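Local coordinates for Cas13d (uncultured Ruminococcus sp, PDB 6IV9), which binds CRISPR RNA and, through its two HEPN domains, directs maturation of that guide and cleavage of target RNA, at residues M583-L588 with D595-D600; D700-V705 with E718-V723; I605-L608 with G614-G617; L194-G199 with V831-K836. The protein carries 2 engineered substitutions. All blocks are in the same frame, centred on the assembly; numbering follows the deposited sequence. Where two conformers were deposited one is given.

Contact 1: residues M583-L588 with D595-D600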
loop_
_atom_site.group_PDB
_atom_site.type_symbol
_atom_site.label_atom_id
_atom_site.label_comp_id
_atom_site.label_asym_id
_atom_site.label_seq_id
_atom_site.Cartn_x
_atom_site.Cartn_y
_atom_site.Cartn_z
ATOM N N MET A 583 -10.847 23.990 -4.462
ATOM C CA MET A 583 -9.636 23.415 -5.081
ATOM C C MET A 583 -8.727 24.524 -5.610
ATOM O O MET A 583 -7.533 24.413 -5.461
ATOM C CB MET A 583 -10.035 22.458 -6.195
ATOM C CG MET A 583 -10.785 21.276 -5.652
ATOM S SD MET A 583 -11.487 20.295 -6.939
ATOM C CE MET A 583 -12.319 19.079 -5.924
ATOM N N PHE A 584 -9.310 25.549 -6.215
ATOM C CA PHE A 584 -8.503 26.677 -6.736
ATOM C C PHE A 584 -7.821 27.375 -5.569
ATOM O O PHE A 584 -6.685 27.741 -5.679
ATOM C CB PHE A 584 -9.352 27.608 -7.595
ATOM C CG PHE A 584 -9.681 27.020 -8.937
ATOM C CD1 PHE A 584 -8.689 26.789 -9.864
ATOM C CD2 PHE A 584 -10.968 26.652 -9.253
ATOM C CE1 PHE A 584 -8.984 26.219 -11.083
ATOM C CE2 PHE A 584 -11.263 26.094 -10.479
ATOM C CZ PHE A 584 -10.271 25.879 -11.392
ATOM N N ARG A 585 -8.536 27.542 -4.468
ATOM C CA ARG A 585 -7.893 28.167 -3.295
ATOM C C ARG A 585 -6.750 27.264 -2.820
ATOM O O ARG A 585 -5.711 27.786 -2.508
ATOM C CB ARG A 585 -8.895 28.412 -2.170
ATOM C CG ARG A 585 -8.228 28.835 -0.876
ATOM C CD ARG A 585 -9.181 29.143 0.251
ATOM N NE ARG A 585 -9.938 30.358 0.029
ATOM C CZ ARG A 585 -9.513 31.572 0.319
ATOM N NH1 ARG A 585 -8.343 31.752 0.892
ATOM N NH2 ARG A 585 -10.257 32.610 0.025
ATOM N N ASP A 586 -6.964 25.951 -2.803
ATOM C CA ASP A 586 -5.905 25.017 -2.357
ATOM C C ASP A 586 -4.696 25.167 -3.285
ATOM O O ASP A 586 -3.609 25.265 -2.788
ATOM C CB ASP A 586 -6.405 23.571 -2.358
ATOM C CG ASP A 586 -7.339 23.217 -1.219
ATOM O OD1 ASP A 586 -7.353 23.945 -0.230
ATOM O OD2 ASP A 586 -8.041 22.231 -1.345
ATOM N N ALA A 587 -4.923 25.209 -4.591
ATOM C CA ALA A 587 -3.812 25.320 -5.559
ATOM C C ALA A 587 -3.056 26.646 -5.426
ATOM O O ALA A 587 -1.854 26.619 -5.338
ATOM C CB ALA A 587 -4.325 25.118 -6.954
ATOM N N LEU A 588 -3.754 27.769 -5.382
ATOM C CA LEU A 588 -3.054 29.068 -5.244
ATOM C C LEU A 588 -2.299 29.127 -3.914
ATOM O O LEU A 588 -1.212 29.599 -3.912
ATOM C CB LEU A 588 -4.081 30.196 -5.344
ATOM C CG LEU A 588 -4.338 30.705 -6.754
ATOM C CD1 LEU A 588 -4.727 29.584 -7.684
ATOM C CD2 LEU A 588 -5.387 31.795 -6.753
ATOM N N ASP A 595 -2.196 35.729 2.437
ATOM C CA ASP A 595 -2.926 34.947 3.459
ATOM C C ASP A 595 -4.388 35.386 3.552
ATOM O O ASP A 595 -5.198 34.569 3.957
ATOM C CB ASP A 595 -2.261 35.083 4.826
ATOM C CG ASP A 595 -1.039 34.204 5.005
ATOM O OD1 ASP A 595 -0.864 33.259 4.214
ATOM O OD2 ASP A 595 -0.271 34.468 5.939
ATOM N N ASN A 596 -4.706 36.625 3.194
ATOM C CA ASN A 596 -6.095 37.089 3.422
ATOM C C ASN A 596 -6.893 37.221 2.124
ATOM O O ASN A 596 -7.902 37.910 2.135
ATOM C CB ASN A 596 -6.157 38.277 4.382
ATOM C CG ASN A 596 -5.485 39.521 3.857
ATOM O OD1 ASN A 596 -5.064 40.368 4.634
ATOM N ND2 ASN A 596 -5.406 39.651 2.547
ATOM N N ILE A 597 -6.464 36.556 1.065
ATOM C CA ILE A 597 -7.196 36.645 -0.222
ATOM C C ILE A 597 -8.607 36.083 -0.015
ATOM O O ILE A 597 -8.750 35.055 0.633
ATOM C CB ILE A 597 -6.422 35.882 -1.304
ATOM C CG1 ILE A 597 -7.087 36.024 -2.667
ATOM C CG2 ILE A 597 -6.266 34.428 -0.908
ATOM C CD1 ILE A 597 -6.200 35.665 -3.812
ATOM N N THR A 598 -9.605 36.775 -0.550
ATOM C CA THR A 598 -11.023 36.364 -0.418
ATOM C C THR A 598 -11.404 35.397 -1.540
ATOM O O THR A 598 -10.768 35.406 -2.568
ATOM C CB THR A 598 -11.948 37.584 -0.455
ATOM O OG1 THR A 598 -11.905 38.139 -1.762
ATOM C CG2 THR A 598 -11.561 38.654 0.532
ATOM N N ASP A 599 -12.492 34.664 -1.347
ATOM C CA ASP A 599 -13.011 33.728 -2.374
ATOM C C ASP A 599 -13.376 34.537 -3.620
ATOM O O ASP A 599 -13.114 34.084 -4.717
ATOM C CB ASP A 599 -14.239 32.975 -1.855
ATOM C CG ASP A 599 -13.940 31.948 -0.780
ATOM O OD1 ASP A 599 -12.762 31.736 -0.493
ATOM O OD2 ASP A 599 -14.894 31.367 -0.246
ATOM N N ASP A 600 -13.961 35.715 -3.434
ATOM C CA ASP A 600 -14.349 36.547 -4.596
ATOM C C ASP A 600 -13.088 36.937 -5.375
ATOM O O ASP A 600 -13.133 36.951 -6.582
ATOM C CB ASP A 600 -15.258 37.706 -4.175
ATOM C CG ASP A 600 -16.668 37.285 -3.768
ATOM O OD1 ASP A 600 -17.149 36.247 -4.246
ATOM O OD2 ASP A 600 -17.272 38.012 -2.978
#

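Contact 2: residues D700-V705 with E718-V723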
loop_
_atom_site.group_PDB
_atom_site.type_symbol
_atom_site.label_atom_id
_atom_site.label_comp_id
_atom_site.label_asym_id
_atom_site.label_seq_id
_atom_site.Cartn_x
_atom_site.Cartn_y
_atom_site.Cartn_z
ATOM N N ASP A 700 2.132 34.204 -8.078
ATOM C CA ASP A 700 2.412 35.437 -8.859
ATOM C C ASP A 700 3.347 35.112 -10.022
ATOM O O ASP A 700 3.167 35.675 -11.072
ATOM C CB ASP A 700 3.042 36.500 -7.965
ATOM C CG ASP A 700 3.148 37.868 -8.606
ATOM O OD1 ASP A 700 2.130 38.536 -8.681
ATOM O OD2 ASP A 700 4.250 38.244 -9.016
ATOM N N ASP A 701 4.244 34.151 -9.845
ATOM C CA ASP A 701 5.223 33.764 -10.892
ATOM C C ASP A 701 4.524 33.246 -12.148
ATOM O O ASP A 701 5.134 33.297 -13.204
ATOM C CB ASP A 701 6.106 32.614 -10.433
ATOM C CG ASP A 701 7.072 32.992 -9.340
ATOM O OD1 ASP A 701 7.221 34.181 -9.097
ATOM O OD2 ASP A 701 7.648 32.100 -8.752
ATOM N N PHE A 702 3.333 32.680 -11.993
ATOM C CA PHE A 702 2.639 32.007 -13.117
ATOM C C PHE A 702 1.448 32.790 -13.643
ATOM O O PHE A 702 0.863 32.330 -14.584
ATOM C CB PHE A 702 2.159 30.641 -12.638
ATOM C CG PHE A 702 3.238 29.889 -11.914
ATOM C CD1 PHE A 702 4.272 29.305 -12.612
ATOM C CD2 PHE A 702 3.268 29.843 -10.538
ATOM C CE1 PHE A 702 5.290 28.646 -11.952
ATOM C CE2 PHE A 702 4.288 29.192 -9.881
ATOM C CZ PHE A 702 5.292 28.593 -10.588
ATOM N N LYS A 703 1.191 33.978 -13.124
ATOM C CA LYS A 703 -0.014 34.749 -13.516
ATOM C C LYS A 703 -0.015 35.081 -15.012
ATOM O O LYS A 703 -1.093 35.167 -15.559
ATOM C CB LYS A 703 -0.202 35.960 -12.605
ATOM C CG LYS A 703 0.670 37.140 -12.977
ATOM C CD LYS A 703 0.576 38.297 -12.036
ATOM C CE LYS A 703 1.822 39.145 -12.081
ATOM N NZ LYS A 703 1.704 40.300 -11.167
ATOM N N ASN A 704 1.142 35.227 -15.648
ATOM C CA ASN A 704 1.169 35.600 -17.084
ATOM C C ASN A 704 1.513 34.418 -17.994
ATOM O O ASN A 704 1.808 34.652 -19.147
ATOM C CB ASN A 704 2.048 36.818 -17.340
ATOM C CG ASN A 704 1.572 38.005 -16.541
ATOM O OD1 ASN A 704 0.393 38.321 -16.538
ATOM N ND2 ASN A 704 2.475 38.635 -15.820
ATOM N N VAL A 705 1.454 33.191 -17.483
ATOM C CA VAL A 705 1.793 32.011 -18.324
ATOM C C VAL A 705 0.773 31.950 -19.455
ATOM O O VAL A 705 -0.374 32.249 -19.205
ATOM C CB VAL A 705 1.757 30.716 -17.494
ATOM C CG1 VAL A 705 0.398 30.542 -16.870
ATOM C CG2 VAL A 705 2.091 29.506 -18.328
ATOM N N GLU A 718 6.682 25.680 -20.653
ATOM C CA GLU A 718 7.301 24.381 -20.296
ATOM C C GLU A 718 8.070 24.540 -18.983
ATOM O O GLU A 718 8.003 23.665 -18.164
ATOM C CB GLU A 718 8.207 23.880 -21.418
ATOM C CG GLU A 718 7.471 23.247 -22.576
ATOM C CD GLU A 718 6.368 22.265 -22.211
ATOM O OE1 GLU A 718 6.663 21.264 -21.554
ATOM O OE2 GLU A 718 5.211 22.523 -22.574
ATOM N N ARG A 719 8.781 25.645 -18.822
ATOM C CA ARG A 719 9.555 25.889 -17.585
ATOM C C ARG A 719 8.618 26.022 -16.382
ATOM O O ARG A 719 8.946 25.509 -15.336
ATOM C CB ARG A 719 10.448 27.114 -17.750
ATOM C CG ARG A 719 11.511 27.242 -16.677
ATOM C CD ARG A 719 11.697 28.686 -16.290
ATOM N NE ARG A 719 12.373 29.444 -17.308
ATOM C CZ ARG A 719 11.806 30.257 -18.184
ATOM N NH1 ARG A 719 11.078 31.280 -17.782
ATOM N NH2 ARG A 719 12.043 30.094 -19.465
ATOM N N ALA A 720 7.494 26.706 -16.548
ATOM C CA ALA A 720 6.531 26.860 -15.441
ATOM C C ALA A 720 6.013 25.480 -15.033
ATOM O O ALA A 720 5.912 25.213 -13.875
ATOM C CB ALA A 720 5.404 27.747 -15.879
ATOM N N LYS A 721 5.714 24.635 -16.005
ATOM C CA LYS A 721 5.213 23.276 -15.692
ATOM C C LYS A 721 6.282 22.477 -14.946
ATOM O O LYS A 721 5.940 21.778 -14.026
ATOM C CB LYS A 721 4.810 22.570 -16.980
ATOM C CG LYS A 721 3.571 23.146 -17.631
ATOM C CD LYS A 721 3.393 22.696 -19.032
ATOM C CE LYS A 721 3.223 21.207 -19.151
ATOM N NZ LYS A 721 3.537 20.739 -20.517
ATOM N N ALA A 722 7.526 22.588 -15.388
ATOM C CA ALA A 722 8.654 21.862 -14.774
ATOM C C ALA A 722 8.858 22.337 -13.334
ATOM O O ALA A 722 9.045 21.516 -12.477
ATOM C CB ALA A 722 9.890 22.062 -15.606
ATOM N N VAL A 723 8.806 23.642 -13.109
ATOM C CA VAL A 723 9.010 24.179 -11.736
ATOM C C VAL A 723 7.892 23.681 -10.821
ATOM O O VAL A 723 8.189 23.230 -9.744
ATOM C CB VAL A 723 9.060 25.714 -11.756
ATOM C CG1 VAL A 723 8.982 26.323 -10.374
ATOM C CG2 VAL A 723 10.270 26.222 -12.511
#

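Contact 3: residues I605-L608 with G614-G617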
loop_
_atom_site.group_PDB
_atom_site.type_symbol
_atom_site.label_atom_id
_atom_site.label_comp_id
_atom_site.label_asym_id
_atom_site.label_seq_id
_atom_site.Cartn_x
_atom_site.Cartn_y
_atom_site.Cartn_z
ATOM N N ILE A 605 -9.520 36.578 -10.211
ATOM C CA ILE A 605 -8.211 36.291 -10.860
ATOM C C ILE A 605 -8.353 35.196 -11.919
ATOM O O ILE A 605 -7.750 35.326 -12.964
ATOM C CB ILE A 605 -7.217 35.848 -9.779
ATOM C CG1 ILE A 605 -6.867 36.984 -8.827
ATOM C CG2 ILE A 605 -5.979 35.242 -10.394
ATOM C CD1 ILE A 605 -5.974 36.550 -7.720
ATOM N N LEU A 606 -9.108 34.141 -11.640
ATOM C CA LEU A 606 -9.221 33.012 -12.595
ATOM C C LEU A 606 -10.466 33.126 -13.480
ATOM O O LEU A 606 -10.683 32.202 -14.229
ATOM C CB LEU A 606 -9.239 31.706 -11.802
ATOM C CG LEU A 606 -8.071 31.502 -10.844
ATOM C CD1 LEU A 606 -8.244 30.228 -10.047
ATOM C CD2 LEU A 606 -6.769 31.476 -11.604
ATOM N N LYS A 607 -11.263 34.184 -13.312
ATOM C CA LYS A 607 -12.500 34.395 -14.109
ATOM C C LYS A 607 -13.436 33.198 -13.971
ATOM O O LYS A 607 -14.037 32.815 -14.932
ATOM C CB LYS A 607 -12.119 34.594 -15.570
ATOM C CG LYS A 607 -11.242 35.804 -15.805
ATOM C CD LYS A 607 -11.139 36.143 -17.245
ATOM C CE LYS A 607 -9.841 36.832 -17.589
ATOM N NZ LYS A 607 -9.651 38.051 -16.779
ATOM N N LEU A 608 -13.582 32.677 -12.769
ATOM C CA LEU A 608 -14.372 31.444 -12.576
ATOM C C LEU A 608 -15.839 31.621 -12.971
ATOM O O LEU A 608 -16.409 30.670 -13.483
ATOM C CB LEU A 608 -14.239 31.014 -11.115
ATOM C CG LEU A 608 -12.848 30.552 -10.699
ATOM C CD1 LEU A 608 -12.890 29.884 -9.344
ATOM C CD2 LEU A 608 -12.259 29.635 -11.745
ATOM N N GLY A 614 -11.681 31.696 -24.818
ATOM C CA GLY A 614 -10.242 31.866 -24.559
ATOM C C GLY A 614 -9.936 32.793 -23.407
ATOM O O GLY A 614 -8.932 33.463 -23.468
ATOM N N ILE A 615 -10.786 32.849 -22.394
ATOM C CA ILE A 615 -10.472 33.750 -21.255
ATOM C C ILE A 615 -10.037 32.920 -20.042
ATOM O O ILE A 615 -9.692 33.516 -19.049
ATOM C CB ILE A 615 -11.705 34.602 -20.932
ATOM C CG1 ILE A 615 -12.833 33.744 -20.369
ATOM C CG2 ILE A 615 -12.156 35.373 -22.159
ATOM C CD1 ILE A 615 -13.851 34.522 -19.595
ATOM N N HIS A 616 -10.038 31.597 -20.148
ATOM C CA HIS A 616 -9.759 30.733 -18.966
ATOM C C HIS A 616 -8.371 30.083 -19.022
ATOM O O HIS A 616 -8.212 29.016 -18.457
ATOM C CB HIS A 616 -10.872 29.703 -18.784
ATOM C CG HIS A 616 -12.185 30.303 -18.433
ATOM N ND1 HIS A 616 -12.375 31.054 -17.310
ATOM C CD2 HIS A 616 -13.370 30.270 -19.063
ATOM C CE1 HIS A 616 -13.617 31.454 -17.257
ATOM N NE2 HIS A 616 -14.242 30.990 -18.320
ATOM N N GLY A 617 -7.406 30.719 -19.661
ATOM C CA GLY A 617 -6.105 30.045 -19.773
ATOM C C GLY A 617 -5.464 29.771 -18.428
ATOM O O GLY A 617 -5.031 28.661 -18.221
#

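Contact 4: residues L194-G199 with V831-K836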
loop_
_atom_site.group_PDB
_atom_site.type_symbol
_atom_site.label_atom_id
_atom_site.label_comp_id
_atom_site.label_asym_id
_atom_site.label_seq_id
_atom_site.Cartn_x
_atom_site.Cartn_y
_atom_site.Cartn_z
ATOM N N LEU A 194 -9.991 12.109 5.994
ATOM C CA LEU A 194 -11.376 12.635 6.030
ATOM C C LEU A 194 -11.497 13.736 7.084
ATOM O O LEU A 194 -12.086 14.739 6.781
ATOM C CB LEU A 194 -12.331 11.469 6.269
ATOM C CG LEU A 194 -12.453 10.546 5.066
ATOM C CD1 LEU A 194 -13.151 9.261 5.430
ATOM C CD2 LEU A 194 -13.166 11.251 3.937
ATOM N N ASN A 195 -10.926 13.539 8.264
ATOM C CA ASN A 195 -10.939 14.585 9.314
ATOM C C ASN A 195 -10.155 15.814 8.850
ATOM O O ASN A 195 -10.594 16.921 9.090
ATOM C CB ASN A 195 -10.389 14.078 10.640
ATOM C CG ASN A 195 -11.451 13.335 11.412
ATOM O OD1 ASN A 195 -12.318 13.950 11.991
ATOM N ND2 ASN A 195 -11.428 12.023 11.361
ATOM N N ASN A 196 -9.018 15.588 8.215
ATOM C CA ASN A 196 -8.123 16.669 7.744
ATOM C C ASN A 196 -8.833 17.525 6.697
ATOM O O ASN A 196 -8.675 18.722 6.701
ATOM C CB ASN A 196 -6.850 16.109 7.131
ATOM C CG ASN A 196 -5.903 17.219 6.759
ATOM O OD1 ASN A 196 -5.621 18.074 7.562
ATOM N ND2 ASN A 196 -5.441 17.216 5.535
ATOM N N MET A 197 -9.665 16.878 5.892
ATOM C CA MET A 197 -10.411 17.440 4.741
ATOM C C MET A 197 -11.334 18.556 5.230
ATOM O O MET A 197 -11.626 19.453 4.462
ATOM C CB MET A 197 -11.264 16.319 4.154
ATOM C CG MET A 197 -11.727 16.527 2.766
ATOM S SD MET A 197 -11.243 15.149 1.720
ATOM C CE MET A 197 -9.524 15.567 1.473
ATOM N N LEU A 198 -11.759 18.473 6.482
ATOM C CA LEU A 198 -12.677 19.456 7.093
ATOM C C LEU A 198 -12.029 20.838 7.164
ATOM O O LEU A 198 -12.733 21.823 6.974
ATOM C CB LEU A 198 -13.045 18.966 8.491
ATOM C CG LEU A 198 -13.924 17.724 8.535
ATOM C CD1 LEU A 198 -14.318 17.419 9.955
ATOM C CD2 LEU A 198 -15.161 17.917 7.696
ATOM N N GLY A 199 -10.729 20.899 7.433
ATOM C CA GLY A 199 -10.081 22.212 7.572
ATOM C C GLY A 199 -10.229 22.810 8.966
ATOM O O GLY A 199 -10.178 24.043 9.065
ATOM N N VAL A 831 2.221 13.905 13.789
ATOM C CA VAL A 831 3.533 14.357 13.268
ATOM C C VAL A 831 3.299 15.057 11.935
ATOM O O VAL A 831 3.922 16.050 11.690
ATOM C CB VAL A 831 4.483 13.164 13.104
ATOM C CG1 VAL A 831 5.659 13.502 12.223
ATOM C CG2 VAL A 831 4.937 12.625 14.444
ATOM N N VAL A 832 2.484 14.469 11.078
ATOM C CA VAL A 832 2.204 15.096 9.761
ATOM C C VAL A 832 1.418 16.381 9.974
ATOM O O VAL A 832 1.754 17.377 9.400
ATOM C CB VAL A 832 1.484 14.141 8.804
ATOM C CG1 VAL A 832 1.199 14.831 7.490
ATOM C CG2 VAL A 832 2.326 12.911 8.585
ATOM N N ARG A 833 0.349 16.284 10.755
ATOM C CA ARG A 833 -0.342 17.592 11.186
ATOM C C ARG A 833 0.366 18.797 11.765
ATOM O O ARG A 833 0.147 19.871 11.284
ATOM C CB ARG A 833 -1.519 17.231 12.095
ATOM C CG ARG A 833 -2.446 18.404 12.357
ATOM C CD ARG A 833 -3.657 18.003 13.156
ATOM N NE ARG A 833 -4.711 17.598 12.247
ATOM C CZ ARG A 833 -5.587 18.428 11.699
ATOM N NH1 ARG A 833 -5.852 19.582 12.279
ATOM N NH2 ARG A 833 -6.196 18.098 10.576
ATOM N N GLU A 834 1.370 18.519 12.589
ATOM C CA GLU A 834 2.185 19.513 13.323
ATOM C C GLU A 834 3.583 19.663 12.720
ATOM O O GLU A 834 4.400 20.275 13.342
ATOM C CB GLU A 834 2.300 19.015 14.761
ATOM C CG GLU A 834 0.975 18.847 15.456
ATOM C CD GLU A 834 0.231 20.145 15.665
ATOM O OE1 GLU A 834 0.853 21.095 16.110
ATOM O OE2 GLU A 834 -0.964 20.196 15.381
ATOM N N LEU A 835 3.802 19.158 11.513
ATOM C CA LEU A 835 5.146 19.159 10.896
ATOM C C LEU A 835 5.683 20.582 10.785
ATOM O O LEU A 835 6.797 20.811 11.171
ATOM C CB LEU A 835 4.945 18.651 9.472
ATOM C CG LEU A 835 5.976 17.698 8.898
ATOM C CD1 LEU A 835 6.122 17.923 7.412
ATOM C CD2 LEU A 835 7.301 17.763 9.614
ATOM N N LYS A 836 4.863 21.498 10.293
ATOM C CA LYS A 836 5.290 22.901 10.061
ATOM C C LYS A 836 5.691 23.545 11.391
ATOM O O LYS A 836 6.589 24.342 11.412
ATOM C CB LYS A 836 4.196 23.685 9.340
ATOM C CG LYS A 836 4.472 25.165 9.167
ATOM C CD LYS A 836 3.877 25.969 10.271
ATOM C CE LYS A 836 4.188 27.442 10.188
ATOM N NZ LYS A 836 3.321 28.211 11.105
#

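Contact 1: residues M583-L588 with D595-D600
Arg585, on helix 581-591, and Asp599, at the start of helix 599-606, mark the closest backbone approach, their CA atoms 7.6 Å apart. That separation keeps the main chains from bonding to one another, and the Arg585 side chain bridges the gap. It runs out with CG anti to the backbone N, and the bend at chi3 (-70°) turns the guanidinium edge to residues 597-599. Arg585 NH2 does most of the gripping. Arg585 NH2 meets Asp599 OD1 at 2.7 Å, nearly along the C-O axis of that oxygen, and this salt bridge is joined by a weak bond from Arg585 NE to the same OD1 at 3.2 Å. Both nitrogens share OD1 and the planes stand 53° apart, so this is not the flat pairing of two N-H groups with two oxygens. Arg585 NH2 also donates to Ile597 O at 2.9 Å, a fairly straight bond (161°) in the guanidinium plane but above the carbonyl plane; NH1 adds a weak one. Both acceptors lie near the guanidinium plane, which probably restrains its rotation. A leucine in place of Arg585 would probably leave the Asp599 carboxylate without this positive mate and Ile597 O without these donors. Around this surface contact, Arg585 and Ile597 both touch Ile602 of helix 599-606, Thr598 caps Arg601 N, and Phe584 and Ala587 pack on helix 617-627.

Contact 2: residues D700-V705 with E718-V723
Phe702 and Val705 are the end residues of a type I beta turn, in the loop that links helix 683-696 to helix 713-760, and both point their side chains at the latter helix. The turn is closed by the bond from Val705 N to Phe702 O, 3.1 Å. The two backbones come nearest at Phe702 and Ala720, whose CA atoms are 6.9 Å apart, consistent with the small side chain of Ala720. Ala720 CB lies close to the plane of the phenyl ring, at its edge, 3.8 Å from Phe702 CD1. Farther round the rim, Phe702 CZ reaches Val723 CG1 at 4.3 Å, one helical turn along from Ala720. Chi1 of -48° sets the ring beside its own backbone N, which carries its edge to the helix, while one face is taken by Asp701 CB, 3.9 Å above the ring centre. Val705 CG2 makes a looser touch on Ala720 CB, 4.5 Å. The side-chain contacts between the segments are apolar, and no hydrogen bond is found between them; the salt bridges of Lys703 with Asp700 and of Lys721 with Glu718 stay within their own segments. Beyond the pair, Phe621 of helix 617-627 packs on both Val705 and Ala720, Ile697 on Phe702 and Val723, and Cys673 of helix 663-673 on Val723.

Contact 3: residues I605-L608 with G614-G617
Lys607 meets Ile615 and His616 where the chain leaves helix 599-606 and comes back toward helix 617-627; the CA atoms of Lys607 and His616 are 6.7 Å apart. The apolar part rests on the methylene groups of the lysine. Lys607 CD lies 3.9 Å from Ile615 CD1, the two side chains crossing at a slant. Nearer the backbone, Lys607 CB touches His616 CE1 at 3.9 Å. A bend at chi4 (-57°) then leads the amino end of the lysine away from the other segment. Ile615 also works within its own segment, its CG1 lying 3.7 Å above the centre of the imidazole, so that one ring face is covered.

The polar part is a matter of closeness more than bonding. A methylene, Lys607 CD, passes 3.5 Å from the carbonyl oxygen Ile615 O. Leu606 O sits at the ring edge, in its plane, 3.7 Å from His616 ND1. Lys607 O is 3.4 Å from His616 ND1, but at an angle too poor for a hydrogen bond, and its still shorter approach to CE1 is doubtful. On the other flank, NE2 makes a weak hydrogen bond to Glu610 O, inside the intervening loop. A glycine in place of His616 would probably deprive Glu610 O of that donor and leave Ile615 CG1 and Lys607 CB without the ring they rest against.

The phosphate of the bound RNA that packs on His616 places the loop beside the nucleic acid. A Schellman motif with Lys607 at positive phi (57°) follows helix 599-606, and His616 is the N-cap of helix 617-627, so each helix has its own end signal.

Contact 4: residues L194-G199 with V831-K836
The Asn196 amide and the Arg833 guanidinium are turned almost perpendicular, their planes 80° apart. Asn196 CA lies in the guanidinium plane, at its edge, 3.7 Å from Arg833 NH2. The amide oxygen approaches obliquely: Asn196 OD1 comes to 3.1 Å from Arg833 NH2, yet the angle is too poor for a hydrogen bond, so any attraction is probably a loose electrostatic one besides van der Waals contact. Asn196 CB completes the touch, 4.0 Å from Arg833 NH2. The arginine was deposited in two conformers, so the details at the guanidinium are tentative.

The backbones stand well apart, with CA atoms of Asn196 and Arg833 separated by 8.6 Å, and the two segments bury just 72 Å² between them. The side chains run antiparallel alongside one another, and the long arginine spans most of the distance. Arg833 has its CG anti to the backbone N (chi1 -168°) and reaches out with a bend at chi3 (-90°). The asparagine is held from elsewhere: its ND2 donates to Ala639 O and Lys637 O, which fixes the amide rotation and leaves OD1 on the arginine's side.

Behind the pair, Val832 and Leu835 pack on helix 713-760, and Met197 and Leu198 on helix 232-251. Here the C-terminal part of helix 168-197 meets the break between helices 830-833 and 835-838, where Glu834 is the N-cap: a light contact between helix ends remote in sequence, the later one probably within the second HEPN domain.

How the contacts relate
Contacts 1 and 3 touch and share helix 599-606: Phe584 CD1 meets Leu606 CD1 at 3.5 Å, and Ile597 packs on Ile605, so an apolar layer backs the polar surface grip of contact 1. Contact 2 touches neither, yet Phe621 of helix 617-627 covers it, and Phe584 packs on that same helix. These three follow one another along the chain, whereas contact 4 closes a loop of more than 600 residues around them all. Contacts 2, 3 and 4 are partly buried; the centre of contact 4 lies about 20 Å from that of the chain, nearer than the others. Chemistry differs too: charge in contact 1, hydrocarbon in 2, mixed packing beside RNA in 3, unbonded polar proximity in 4.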